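Local atomic coordinates of transposon Tn7 transposition protein tnsA (Escherichia coli, PDB entry 1T0F), a protein that cuts the 5' DNA strands at the ends of the transposon Tn7, working together with TnsB as the element's metal-dependent transposase. Residues R49-S52 with R57-H60. Numbering follows the deposited sequence.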
loop_
_atom_site.group_PDB
_atom_site.type_symbol
_atom_site.label_atom_id
_atom_site.label_comp_id
_atom_site.label_asym_id
_atom_site.label_seq_id
_atom_site.Cartn_x
_atom_site.Cartn_y
_atom_site.Cartn_z
ATOM N N ARG A 49 -6.833 -5.616 6.203
ATOM C CA ARG A 49 -5.833 -6.030 7.171
ATOM C C ARG A 49 -5.220 -7.237 6.484
ATOM O O ARG A 49 -5.914 -8.213 6.189
ATOM C CB ARG A 49 -6.499 -6.425 8.488
ATOM C CG ARG A 49 -6.963 -5.226 9.300
ATOM C CD ARG A 49 -5.807 -4.634 10.073
ATOM N NE ARG A 49 -5.840 -5.042 11.477
ATOM C CZ ARG A 49 -4.762 -5.266 12.225
ATOM N NH1 ARG A 49 -3.548 -5.132 11.705
ATOM N NH2 ARG A 49 -4.898 -5.609 13.498
ATOM N N ILE A 50 -3.927 -7.172 6.200
ATOM C CA ILE A 50 -3.301 -8.276 5.500
ATOM C C ILE A 50 -1.941 -8.672 6.050
ATOM O O ILE A 50 -1.105 -7.831 6.378
ATOM C CB ILE A 50 -3.196 -7.956 3.985
ATOM C CG1 ILE A 50 -2.668 -9.173 3.218
ATOM C CG2 ILE A 50 -2.296 -6.761 3.766
ATOM C CD1 ILE A 50 -2.924 -9.093 1.725
ATOM N N TYR A 51 -1.740 -9.979 6.146
ATOM C CA TYR A 51 -0.490 -10.528 6.656
ATOM C C TYR A 51 0.603 -10.425 5.596
ATOM O O TYR A 51 0.340 -10.593 4.400
ATOM C CB TYR A 51 -0.701 -11.990 7.051
ATOM C CG TYR A 51 0.537 -12.652 7.596
ATOM C CD1 TYR A 51 0.996 -12.364 8.878
ATOM C CD2 TYR A 51 1.263 -13.560 6.822
ATOM C CE1 TYR A 51 2.151 -12.965 9.383
ATOM C CE2 TYR A 51 2.418 -14.164 7.316
ATOM C CZ TYR A 51 2.853 -13.860 8.598
ATOM O OH TYR A 51 3.989 -14.458 9.096
ATOM N N SER A 52 1.825 -10.146 6.041
ATOM C CA SER A 52 2.977 -10.026 5.145
ATOM C C SER A 52 4.041 -11.055 5.501
ATOM O O SER A 52 4.394 -11.190 6.670
ATOM C CB SER A 52 3.604 -8.638 5.264
ATOM O OG SER A 52 4.963 -8.652 4.835
ATOM N N ARG A 57 4.138 -9.075 9.951
ATOM C CA ARG A 57 3.059 -8.276 10.546
ATOM C C ARG A 57 1.767 -8.320 9.752
ATOM O O ARG A 57 1.747 -8.717 8.581
ATOM C CB ARG A 57 3.433 -6.787 10.613
ATOM C CG ARG A 57 4.590 -6.391 11.503
ATOM C CD ARG A 57 4.614 -4.860 11.717
ATOM N NE ARG A 57 4.944 -4.092 10.511
ATOM C CZ ARG A 57 4.068 -3.415 9.770
ATOM N NH1 ARG A 57 2.780 -3.391 10.091
ATOM N NH2 ARG A 57 4.485 -2.751 8.697
ATOM N N VAL A 58 0.688 -7.888 10.404
ATOM C CA VAL A 58 -0.604 -7.764 9.744
ATOM C C VAL A 58 -0.623 -6.262 9.454
ATOM O O VAL A 58 -0.634 -5.442 10.380
ATOM C CB VAL A 58 -1.792 -8.118 10.666
ATOM C CG1 VAL A 58 -3.098 -7.641 10.027
ATOM C CG2 VAL A 58 -1.849 -9.627 10.886
ATOM N N HIS A 59 -0.598 -5.901 8.174
ATOM C CA HIS A 59 -0.572 -4.499 7.783
ATOM C C HIS A 59 -1.948 -3.860 7.720
ATOM O O HIS A 59 -2.957 -4.542 7.559
ATOM C CB HIS A 59 0.111 -4.348 6.422
ATOM C CG HIS A 59 1.552 -4.748 6.426
ATOM N ND1 HIS A 59 2.579 -3.840 6.281
ATOM C CD2 HIS A 59 2.139 -5.959 6.579
ATOM C CE1 HIS A 59 3.737 -4.475 6.343
ATOM N NE2 HIS A 59 3.497 -5.762 6.523
ATOM N N HIS A 60 -1.956 -2.535 7.829
ATOM C CA HIS A 60 -3.175 -1.731 7.784
ATOM C C HIS A 60 -3.212 -0.902 6.520
ATOM O O HIS A 60 -2.453 0.054 6.383
ATOM C CB HIS A 60 -3.222 -0.786 8.979
ATOM C CG HIS A 60 -3.511 -1.472 10.274
ATOM N ND1 HIS A 60 -4.765 -1.482 10.843
ATOM C CD2 HIS A 60 -2.716 -2.194 11.097
ATOM C CE1 HIS A 60 -4.731 -2.180 11.964
ATOM N NE2 HIS A 60 -3.499 -2.623 12.141
#
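I50 and H59 form the hydrogen-bonded pair at the middle of a small antiparallel β hairpin made by strands 48-51 and 58-61. The hairpin leads into helix 64-75, which carries the active-site residue E66.

Three backbone hydrogen bonds join the two segments. I50 N donates to H59 O at 3.1 Å, and H59 N returns a shorter bond to I50 O at 2.7 Å. Just past the strand ends, S52 N donates to R57 O at 2.9 Å. R49-H60 and Y51-V58 are non-hydrogen-bonded pairs. CA-H...O contacts add to the ladder, among them R49 CA to H59 O at 3.3 Å.

The side chains of R49, Y51, V58 and H60 share one face. R49 CD lies over the H60 ring, 3.5 Å from its centroid, as a CH-pi contact. The R49 chain bends at chi2 (-81°) and again at chi3, which brings the guanidinium over the imidazole, offset toward the rim, with their planes 20° apart. V58 CG1 lies against the opposite guanidinium face, the V58 and R49 side chains crossing at about a right angle. The exact placement of this exposed end is doubtful, because NH1 comes too close to H60 NE2 without a hydrogen bond. H60 ND1 is bonded to V38 N. With an alanine here, V38 N would probably lose this acceptor, and R49 CD the ring face it packs on, leaving the R49 chain freer to turn.

I50 and H59 occupy the other face, where both pack on F70 of helix 64-75 and I50 also on L71. E84 bonds H59 ND1 and pairs with R57 in a salt bridge, while H59 NE2 bonds T55. R57 CZ lies 3.5 Å above one face of the H59 ring, offset toward its rim. At the turn end, S52 CB sits obliquely against this imidazole, 3.1 Å from H59 NE2.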